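Long-range contacts in pyridoxamine 5-phosphate-dependent dehydrase (Escherichia coli, PDB 3B8X), which removes the C3'-hydroxyl group from GDP-4-keto-6-deoxy-D-mannose in a combined transamination and deoxygenation, a step in the biosynthesis of L-colitose for the O-antigen: residues B[71-76]-B[204-209]; B[65-70]-B[98-103]; B[49-54]-B[200-205]. The protein carries 1 engineered substitution. One frame throughout, in Å; residues are numbered along the deposited sequence.

Interaction 1 of 3, residues B[71-76]-B[204-209]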
loop_
_atom_site.group_PDB
_atom_site.type_symbol
_atom_site.label_atom_id
_atom_site.label_comp_id
_atom_site.label_asym_id
_atom_site.label_seq_id
_atom_site.Cartn_x
_atom_site.Cartn_y
_atom_site.Cartn_z
ATOM N N PHE B 71 11.336 -11.986 7.912
ATOM C CA PHE B 71 11.259 -11.449 9.265
ATOM C C PHE B 71 11.014 -12.474 10.330
ATOM O O PHE B 71 10.929 -12.143 11.506
ATOM C CB PHE B 71 10.251 -10.269 9.354
ATOM C CG PHE B 71 10.523 -9.169 8.358
ATOM C CD1 PHE B 71 9.524 -8.675 7.550
ATOM C CD2 PHE B 71 11.800 -8.662 8.188
ATOM C CE1 PHE B 71 9.814 -7.687 6.623
ATOM C CE2 PHE B 71 12.099 -7.707 7.237
ATOM C CZ PHE B 71 11.105 -7.213 6.452
ATOM N N THR B 72 10.963 -13.743 9.954
ATOM C CA THR B 72 10.726 -14.702 11.017
ATOM C C THR B 72 12.049 -14.819 11.788
ATOM O O THR B 72 13.115 -14.537 11.241
ATOM C CB THR B 72 10.336 -16.020 10.410
ATOM O OG1 THR B 72 11.132 -16.203 9.230
ATOM C CG2 THR B 72 8.831 -15.974 10.032
ATOM N N LYS B 73 11.971 -15.183 13.066
ATOM C CA LYS B 73 13.149 -15.338 13.946
ATOM C C LYS B 73 14.302 -16.141 13.313
ATOM O O LYS B 73 15.460 -15.705 13.331
ATOM C CB LYS B 73 12.722 -15.881 15.299
ATOM C CG LYS B 73 11.707 -14.997 16.040
ATOM C CD LYS B 73 12.331 -13.637 16.342
ATOM C CE LYS B 73 11.322 -12.612 16.834
ATOM N NZ LYS B 73 12.041 -11.394 17.321
ATOM N N LYS B 74 13.964 -17.276 12.687
ATOM C CA LYS B 74 14.853 -18.022 11.805
ATOM C C LYS B 74 14.282 -17.548 10.443
ATOM O O LYS B 74 13.165 -17.939 10.099
ATOM C CB LYS B 74 14.592 -19.529 11.965
ATOM C CG LYS B 74 15.483 -20.410 11.118
ATOM C CD LYS B 74 15.492 -21.838 11.651
ATOM C CE LYS B 74 16.762 -22.588 11.245
ATOM N NZ LYS B 74 18.028 -21.905 11.664
ATOM N N PRO B 75 14.957 -16.665 9.712
ATOM C CA PRO B 75 14.390 -16.155 8.452
ATOM C C PRO B 75 14.084 -17.249 7.467
ATOM O O PRO B 75 14.946 -18.036 7.113
ATOM C CB PRO B 75 15.518 -15.316 7.873
ATOM C CG PRO B 75 16.304 -14.879 9.076
ATOM C CD PRO B 75 16.255 -16.042 10.027
ATOM N N ARG B 76 12.860 -17.283 6.976
ATOM C CA ARG B 76 12.502 -18.327 6.036
ATOM C C ARG B 76 12.942 -18.130 4.598
ATOM O O ARG B 76 12.932 -19.095 3.837
ATOM C CB ARG B 76 11.039 -18.666 6.150
ATOM C CG ARG B 76 10.737 -19.571 7.326
ATOM C CD ARG B 76 9.626 -19.022 8.177
ATOM N NE ARG B 76 8.683 -20.093 8.487
ATOM C CZ ARG B 76 7.911 -20.158 9.570
ATOM N NH1 ARG B 76 7.914 -19.196 10.496
ATOM N NH2 ARG B 76 7.107 -21.203 9.716
ATOM N N ASP B 204 -0.047 -20.086 11.030
ATOM C CA ASP B 204 1.145 -19.760 11.778
ATOM C C ASP B 204 1.031 -18.502 12.639
ATOM O O ASP B 204 0.921 -17.385 12.130
ATOM C CB ASP B 204 2.320 -19.647 10.806
ATOM C CG ASP B 204 3.662 -19.685 11.514
ATOM O OD1 ASP B 204 4.002 -18.714 12.250
ATOM O OD2 ASP B 204 4.365 -20.711 11.374
ATOM N N GLU B 205 1.103 -18.691 13.950
ATOM C CA GLU B 205 1.027 -17.581 14.889
ATOM C C GLU B 205 2.157 -16.574 14.756
ATOM O O GLU B 205 1.907 -15.389 14.977
ATOM C CB GLU B 205 0.913 -18.071 16.330
ATOM C CG GLU B 205 0.845 -16.937 17.356
ATOM C CD GLU B 205 0.576 -17.456 18.774
ATOM O OE1 GLU B 205 1.110 -18.541 19.083
ATOM O OE2 GLU B 205 -0.145 -16.777 19.544
ATOM N N GLU B 206 3.381 -17.017 14.416
ATOM C CA GLU B 206 4.514 -16.075 14.230
ATOM C C GLU B 206 4.312 -15.195 12.997
ATOM O O GLU B 206 4.506 -13.968 13.036
ATOM C CB GLU B 206 5.896 -16.737 14.110
ATOM C CG GLU B 206 7.049 -15.697 14.120
ATOM C CD GLU B 206 8.405 -16.296 13.758
ATOM O OE1 GLU B 206 8.388 -17.423 13.232
ATOM O OE2 GLU B 206 9.463 -15.632 13.921
ATOM N N ILE B 207 3.950 -15.854 11.901
ATOM C CA ILE B 207 3.665 -15.155 10.661
ATOM C C ILE B 207 2.533 -14.154 10.906
ATOM O O ILE B 207 2.608 -13.018 10.457
ATOM C CB ILE B 207 3.260 -16.147 9.578
ATOM C CG1 ILE B 207 4.466 -16.991 9.183
ATOM C CG2 ILE B 207 2.791 -15.427 8.349
ATOM C CD1 ILE B 207 5.458 -16.282 8.294
ATOM N N TYR B 208 1.463 -14.602 11.561
ATOM C CA TYR B 208 0.318 -13.765 11.945
ATOM C C TYR B 208 0.793 -12.501 12.674
ATOM O O TYR B 208 0.517 -11.373 12.289
ATOM C CB TYR B 208 -0.550 -14.558 12.914
ATOM C CG TYR B 208 -1.739 -13.775 13.403
ATOM C CD1 TYR B 208 -2.490 -13.008 12.512
ATOM C CD2 TYR B 208 -2.128 -13.781 14.742
ATOM C CE1 TYR B 208 -3.600 -12.262 12.912
ATOM C CE2 TYR B 208 -3.234 -13.006 15.167
ATOM C CZ TYR B 208 -3.979 -12.281 14.245
ATOM O OH TYR B 208 -5.092 -11.563 14.614
ATOM N N HIS B 209 1.569 -12.670 13.729
ATOM C CA HIS B 209 2.086 -11.500 14.412
ATOM C C HIS B 209 2.992 -10.657 13.513
ATOM O O HIS B 209 2.907 -9.427 13.540
ATOM C CB HIS B 209 2.790 -11.938 15.717
ATOM C CG HIS B 209 1.827 -12.466 16.737
ATOM N ND1 HIS B 209 2.220 -13.081 17.912
ATOM C CD2 HIS B 209 0.472 -12.475 16.738
ATOM C CE1 HIS B 209 1.143 -13.425 18.598
ATOM N NE2 HIS B 209 0.071 -13.079 17.903
HETATM O O HOH W 1 11.098 -18.524 13.138
#
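One carboxylate, that of Glu-206, takes a backbone N-H and an arginine of the loop 71-76, and a water that also binds the loop. The motif is a salt-bridge network of Arg-76, Asp-204 and Glu-206. It joins the loop that follows helix 58-68 to the first turn of helix 205-214, in the large domain of an aspartate aminotransferase-type fold. The bond from Lys-73 N to Glu-206 OE2 is short, 2.7 Å, and nearly straight at 173°. It uses the syn lone pair of OE2. The other oxygen, OE1, lies at the edge of the Arg-76 guanidinium, near its plane, 3.3 Å from NH1. A water bridges OE1 to Lys-74 N. Glu-206 reaches the loop because CG stands anti to its backbone N (chi1 -172°) and the chain runs on extended. Its carboxylate also lies against Thr-72, whose CG2 is 3.5 Å from OE1.

Arg-76 divides its charge between two acids. Its NH2 donates to Asp-204 OD2 at 3.2 Å, from above the carboxylate plane, and the two flat groups are steeply turned, 74° apart. Asp-204 is also the N-cap of the helix. Its OD1 accepts from Ile-207 N and, weakly, from Glu-206 N, while OD2 serves the arginine. The positive charge probably helps to keep both acids ionised. Lys-73 turns its amine away to the carbonyl oxygen of Val-229. Beside these polar groups Thr-72 CG2 meets Ile-207 CD1 at 3.8 Å.

Interaction 2 of 3, residues B[65-70]-B[98-103]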
loop_
_atom_site.group_PDB
_atom_site.type_symbol
_atom_site.label_atom_id
_atom_site.label_comp_id
_atom_site.label_asym_id
_atom_site.label_seq_id
_atom_site.Cartn_x
_atom_site.Cartn_y
_atom_site.Cartn_z
ATOM N N MET B 65 2.899 -11.005 2.279
ATOM C CA MET B 65 3.143 -12.456 2.317
ATOM C C MET B 65 4.627 -12.725 2.127
ATOM O O MET B 65 5.243 -13.445 2.917
ATOM C CB MET B 65 2.306 -13.196 1.278
ATOM C CG MET B 65 2.605 -14.626 1.289
ATOM S SD MET B 65 1.437 -15.530 0.238
ATOM C CE MET B 65 1.725 -14.880 -1.438
ATOM N N ILE B 66 5.215 -12.133 1.087
ATOM C CA ILE B 66 6.664 -12.290 0.817
ATOM C C ILE B 66 7.549 -11.656 1.902
ATOM O O ILE B 66 8.524 -12.217 2.391
ATOM C CB ILE B 66 7.026 -11.662 -0.571
ATOM C CG1 ILE B 66 6.190 -12.330 -1.649
ATOM C CG2 ILE B 66 8.506 -11.798 -0.864
ATOM C CD1 ILE B 66 6.285 -13.865 -1.593
ATOM N N ALA B 67 7.243 -10.426 2.254
ATOM C CA ALA B 67 8.048 -9.744 3.252
ATOM C C ALA B 67 8.137 -10.486 4.576
ATOM O O ALA B 67 9.194 -10.578 5.216
ATOM C CB ALA B 67 7.476 -8.386 3.471
ATOM N N ALA B 68 6.999 -10.943 5.065
ATOM C CA ALA B 68 7.026 -11.626 6.345
ATOM C C ALA B 68 8.054 -12.748 6.436
ATOM O O ALA B 68 8.586 -12.984 7.499
ATOM C CB ALA B 68 5.659 -12.150 6.667
ATOM N N LEU B 69 8.289 -13.463 5.339
ATOM C CA LEU B 69 9.217 -14.576 5.332
ATOM C C LEU B 69 10.665 -14.184 5.597
ATOM O O LEU B 69 11.505 -15.021 5.897
ATOM C CB LEU B 69 9.118 -15.355 4.025
ATOM C CG LEU B 69 7.737 -15.955 3.778
ATOM C CD1 LEU B 69 7.547 -16.447 2.336
ATOM C CD2 LEU B 69 7.439 -17.026 4.800
ATOM N N PHE B 70 10.941 -12.892 5.530
ATOM C CA PHE B 70 12.288 -12.406 5.754
ATOM C C PHE B 70 12.460 -12.048 7.213
ATOM O O PHE B 70 13.568 -11.801 7.681
ATOM C CB PHE B 70 12.556 -11.174 4.879
ATOM C CG PHE B 70 12.747 -11.494 3.423
ATOM C CD1 PHE B 70 11.674 -11.944 2.651
ATOM C CD2 PHE B 70 14.006 -11.337 2.819
ATOM C CE1 PHE B 70 11.863 -12.303 1.332
ATOM C CE2 PHE B 70 14.221 -11.724 1.506
ATOM C CZ PHE B 70 13.140 -12.157 0.733
ATOM N N GLN B 98 10.631 -9.558 -6.792
ATOM C CA GLN B 98 11.797 -8.774 -7.189
ATOM C C GLN B 98 12.089 -7.747 -6.125
ATOM O O GLN B 98 13.222 -7.340 -5.971
ATOM C CB GLN B 98 11.455 -7.983 -8.441
ATOM C CG GLN B 98 12.585 -7.099 -8.986
ATOM C CD GLN B 98 12.590 -5.681 -8.411
ATOM O OE1 GLN B 98 11.611 -5.200 -7.835
ATOM N NE2 GLN B 98 13.751 -5.031 -8.502
ATOM N N GLN B 99 11.044 -7.265 -5.467
ATOM C CA GLN B 99 11.184 -6.257 -4.436
ATOM C C GLN B 99 11.928 -6.787 -3.234
ATOM O O GLN B 99 12.580 -6.027 -2.546
ATOM C CB GLN B 99 9.839 -5.641 -4.107
ATOM C CG GLN B 99 9.384 -4.802 -5.329
ATOM C CD GLN B 99 7.862 -4.558 -5.403
ATOM O OE1 GLN B 99 7.083 -5.182 -4.674
ATOM N NE2 GLN B 99 7.453 -3.575 -6.225
ATOM N N TYR B 100 11.895 -8.099 -3.025
ATOM C CA TYR B 100 12.646 -8.715 -1.930
ATOM C C TYR B 100 13.898 -9.439 -2.379
ATOM O O TYR B 100 14.461 -10.223 -1.627
ATOM C CB TYR B 100 11.768 -9.587 -1.050
ATOM C CG TYR B 100 10.954 -8.679 -0.149
ATOM C CD1 TYR B 100 9.875 -7.942 -0.660
ATOM C CD2 TYR B 100 11.360 -8.444 1.168
ATOM C CE1 TYR B 100 9.199 -7.017 0.137
ATOM C CE2 TYR B 100 10.723 -7.505 1.939
ATOM C CZ TYR B 100 9.655 -6.794 1.427
ATOM O OH TYR B 100 8.994 -5.948 2.284
ATOM N N GLY B 101 14.309 -9.136 -3.611
ATOM C CA GLY B 101 15.524 -9.685 -4.219
ATOM C C GLY B 101 15.607 -11.204 -4.330
ATOM O O GLY B 101 16.681 -11.777 -4.197
ATOM N N LEU B 102 14.490 -11.858 -4.607
ATOM C CA LEU B 102 14.501 -13.300 -4.766
ATOM C C LEU B 102 14.881 -13.744 -6.196
ATOM O O LEU B 102 14.800 -12.976 -7.154
ATOM C CB LEU B 102 13.163 -13.896 -4.351
ATOM C CG LEU B 102 12.785 -13.708 -2.885
ATOM C CD1 LEU B 102 11.246 -14.026 -2.781
ATOM C CD2 LEU B 102 13.600 -14.660 -2.040
ATOM N N ARG B 103 15.331 -14.981 -6.344
ATOM C CA ARG B 103 15.654 -15.476 -7.681
ATOM C C ARG B 103 14.354 -16.140 -8.129
ATOM O O ARG B 103 13.937 -17.107 -7.515
ATOM C CB ARG B 103 16.769 -16.533 -7.582
ATOM C CG ARG B 103 17.151 -17.213 -8.897
ATOM C CD ARG B 103 17.362 -16.190 -10.010
ATOM N NE ARG B 103 18.027 -16.727 -11.200
ATOM C CZ ARG B 103 19.183 -17.375 -11.179
ATOM N NH1 ARG B 103 19.797 -17.597 -10.023
ATOM N NH2 ARG B 103 19.719 -17.806 -12.313
#
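The C-terminal parts of helices 58-68 and 91-99 meet here, with Ala-67 CA and Tyr-100 CA 7.0 Å apart and no hydrogen bond between the segments. Helix 91-99 closes in a Schellman motif. Gly-101, with positive phi, is its C-prime residue, and the chain then turns into strand 103-107. Tyr-100 sits in this turn and lays its ring on helix 58-68. The CA of Ala-67 stands over one face of that ring, 4.0 Å from its centroid, in a CH-pi contact. The methyl of Ala-67 is closer to the phenol end, with CB 3.4 Å from Tyr-100 CZ.

The edge of the same tyrosine points at Phe-70. Tyr-100 CD2 lies over the centre of the Phe-70 ring, an edge-to-face pair with planes at 52°. Phe-70 has CG beside its backbone N (chi1 -74°), which carries the ring across to the turn. There CZ comes within 3.4 Å of Tyr-100 CB and 3.8 Å of Leu-102 CD2. Ile-66 CG2 touches both Tyr-100 CB, at 3.9 Å, and Leu-102 CD1, at 4.0 Å.

Tyr-100 OH hydrogen-bonds to the hydroxyl of Tyr-249 in the same chain, and Gln-99 NE2 to Gly-248 O of the second subunit. The contact itself rests on ring faces, C-H groups and methyls, so its hold comes from close fit and burial rather than from polar bonds.

Interaction 3 of 3, residues B[49-54]-B[200-205]. With NA (sodium ion), chain N.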
loop_
_atom_site.group_PDB
_atom_site.type_symbol
_atom_site.label_atom_id
_atom_site.label_comp_id
_atom_site.label_asym_id
_atom_site.label_seq_id
_atom_site.Cartn_x
_atom_site.Cartn_y
_atom_site.Cartn_z
ATOM N N SER B 49 -8.910 -21.024 8.188
ATOM C CA SER B 49 -7.515 -20.754 8.592
ATOM C C SER B 49 -7.515 -20.329 10.073
ATOM O O SER B 49 -8.531 -19.890 10.605
ATOM C CB SER B 49 -6.884 -19.654 7.723
ATOM O OG SER B 49 -7.685 -18.495 7.812
ATOM N N LYS B 50 -6.392 -20.423 10.766
ATOM C CA LYS B 50 -6.482 -19.975 12.145
ATOM C C LYS B 50 -6.548 -18.471 12.173
ATOM O O LYS B 50 -7.182 -17.892 13.048
ATOM C CB LYS B 50 -5.293 -20.409 12.996
ATOM C CG LYS B 50 -4.922 -21.881 12.810
ATOM C CD LYS B 50 -3.631 -22.259 13.532
ATOM C CE LYS B 50 -3.905 -23.045 14.811
ATOM N NZ LYS B 50 -3.800 -22.201 16.049
ATOM N N TYR B 51 -5.859 -17.830 11.237
ATOM C CA TYR B 51 -5.783 -16.392 11.285
ATOM C C TYR B 51 -6.066 -15.739 9.965
ATOM O O TYR B 51 -5.829 -16.323 8.912
ATOM C CB TYR B 51 -4.349 -16.018 11.620
ATOM C CG TYR B 51 -3.845 -16.641 12.863
ATOM C CD1 TYR B 51 -2.929 -17.676 12.816
ATOM C CD2 TYR B 51 -4.232 -16.143 14.098
ATOM C CE1 TYR B 51 -2.454 -18.241 13.977
ATOM C CE2 TYR B 51 -3.731 -16.668 15.255
ATOM C CZ TYR B 51 -2.850 -17.720 15.180
ATOM O OH TYR B 51 -2.363 -18.241 16.342
ATOM N N ALA B 52 -6.442 -14.469 10.046
ATOM C CA ALA B 52 -6.672 -13.647 8.861
ATOM C C ALA B 52 -6.208 -12.214 9.157
ATOM O O ALA B 52 -6.407 -11.713 10.281
ATOM C CB ALA B 52 -8.156 -13.656 8.484
ATOM N N VAL B 53 -5.521 -11.600 8.189
ATOM C CA VAL B 53 -5.058 -10.206 8.317
ATOM C C VAL B 53 -5.520 -9.450 7.090
ATOM O O VAL B 53 -5.000 -9.685 6.015
ATOM C CB VAL B 53 -3.545 -9.999 8.394
ATOM C CG1 VAL B 53 -3.254 -8.507 8.494
ATOM C CG2 VAL B 53 -2.903 -10.708 9.615
ATOM N N MET B 54 -6.453 -8.521 7.269
ATOM C CA MET B 54 -6.958 -7.688 6.175
ATOM C C MET B 54 -6.032 -6.527 5.842
ATOM O O MET B 54 -5.482 -5.905 6.738
ATOM C CB MET B 54 -8.280 -7.079 6.537
ATOM C CG MET B 54 -8.984 -6.439 5.300
ATOM S SD MET B 54 -10.510 -5.584 5.814
ATOM C CE MET B 54 -11.397 -5.303 4.263
ATOM N N ILE B 200 -4.585 -11.792 4.078
ATOM C CA ILE B 200 -3.584 -12.859 4.117
ATOM C C ILE B 200 -4.097 -13.765 5.210
ATOM O O ILE B 200 -4.446 -13.297 6.282
ATOM C CB ILE B 200 -2.159 -12.394 4.546
ATOM C CG1 ILE B 200 -1.709 -11.212 3.667
ATOM C CG2 ILE B 200 -1.166 -13.571 4.358
ATOM C CD1 ILE B 200 -1.766 -9.848 4.408
ATOM N N VAL B 201 -4.111 -15.065 4.942
ATOM C CA VAL B 201 -4.539 -16.034 5.929
ATOM C C VAL B 201 -3.338 -16.973 6.182
ATOM O O VAL B 201 -2.490 -17.172 5.308
ATOM C CB VAL B 201 -5.795 -16.851 5.464
ATOM C CG1 VAL B 201 -6.892 -15.918 4.975
ATOM C CG2 VAL B 201 -5.418 -17.845 4.384
ATOM N N THR B 202 -3.281 -17.502 7.401
ATOM C CA THR B 202 -2.232 -18.421 7.822
ATOM C C THR B 202 -2.682 -19.143 9.084
ATOM O O THR B 202 -3.727 -18.812 9.697
ATOM C CB THR B 202 -0.855 -17.723 7.978
ATOM O OG1 THR B 202 0.157 -18.661 8.363
ATOM C CG2 THR B 202 -0.938 -16.587 8.994
ATOM N N ASP B 203 -1.945 -20.204 9.411
ATOM C CA ASP B 203 -2.245 -20.979 10.609
ATOM C C ASP B 203 -1.082 -20.732 11.555
ATOM O O ASP B 203 -1.129 -21.102 12.715
ATOM C CB ASP B 203 -2.362 -22.460 10.284
ATOM C CG ASP B 203 -3.656 -22.799 9.621
ATOM O OD1 ASP B 203 -4.680 -22.068 9.772
ATOM O OD2 ASP B 203 -3.632 -23.844 8.948
ATOM N N ASP B 204 -0.047 -20.086 11.030
ATOM C CA ASP B 204 1.145 -19.760 11.778
ATOM C C ASP B 204 1.031 -18.502 12.639
ATOM O O ASP B 204 0.921 -17.385 12.130
ATOM C CB ASP B 204 2.320 -19.647 10.806
ATOM C CG ASP B 204 3.662 -19.685 11.514
ATOM O OD1 ASP B 204 4.002 -18.714 12.250
ATOM O OD2 ASP B 204 4.365 -20.711 11.374
ATOM N N GLU B 205 1.103 -18.691 13.950
ATOM C CA GLU B 205 1.027 -17.581 14.889
ATOM C C GLU B 205 2.157 -16.574 14.756
ATOM O O GLU B 205 1.907 -15.389 14.977
ATOM C CB GLU B 205 0.913 -18.071 16.330
ATOM C CG GLU B 205 0.845 -16.937 17.356
ATOM C CD GLU B 205 0.576 -17.456 18.774
ATOM O OE1 GLU B 205 1.110 -18.541 19.083
ATOM O OE2 GLU B 205 -0.145 -16.777 19.544
HETATM NA NA NA N . -3.841 -24.126 6.313
HETATM O O HOH W 2 -1.366 -23.844 5.957
HETATM O O HOH W 3 -2.921 -26.468 6.329
HETATM O O HOH W 4 -4.179 -21.426 6.269
HETATM O O HOH W 5 -6.327 -24.569 7.033
#
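Tyr-51 O is gripped by two donors that come from opposite faces of its carbonyl plane. Thr-202 N donates from the neighbouring strand at 3.2 Å, and Ser-49 OG from its own segment at 3.1 Å. Ser-49 OG can turn back to this oxygen because it lies between its backbone N and carbonyl carbon (chi1 57°). The strands 51-54 and 200-202 are antiparallel, at 164°. They form the edge of the mixed sheet in the PLP-dependent aminotransferase fold, where 51-55 is an outermost strand of the sheet within this chain. Tyr-51 and Val-53 make hydrogen-bonded pairs with Thr-202 and Ile-200, and Ala-52 a non-hydrogen-bonded pair with Val-201. Val-53 N meets Ile-200 O at 2.8 Å.

Lys-50 and Tyr-51 both face Thr-202, a classic beta bulge. Here a side chain enters the pattern. Lys-50 N donates to Asp-203 OD1 at 2.6 Å, and the oxygen is met nearly along its C-O axis. The second oxygen, Asp-203 OD2, binds a sodium ion at 2.7 Å. Four waters and Thr-177 O complete the group of ligands. The Tyr-51 ring reaches past the strand end, with Asp-203 O near its plane at the edge. Its OH lies 3.3 Å from Glu-205 CB, and the ring also stacks with Tyr-208 of the helix that follows.

On the face of Ala-52 and Val-201, Ser-49 OG packs against Val-201 CB at 3.4 Å, with helix 34-47 over them. Thr-202 OG1 hydrogen-bonds to Leu-180 O and accepts from Asp-204 N in an ST turn, which leads the chain out of the strand. The two oxygens of Asp-203 thus have separate tasks. One holds the bulge and the other the metal, and the sodium ion probably helps to keep the group negatively charged.

How the interactions relate
Along the chain the segments come in the order 49-54, 65-70, 71-76 and 98-103, then the overlapping 200-205 and 204-209. Strand 51-55 leads into helix 58-68 and then into the loop 71-76. Interaction 2 is nested inside the loop closed by interaction 3, while the segments of interactions 1 and 2 alternate. Interactions 1 and 3 share Asp-204 and Glu-205, where strand 198-202 passes into helix 205-214, and their centres are about 12 Å apart. The centres of interactions 1 and 2 are about 13 Å apart, and Leu-69 touches Ile-207. Interactions 2 and 3, centres about 18 Å apart, do not touch. Together they tie the sheet edge, helix 205-214 and two helix ends into one side of the domain.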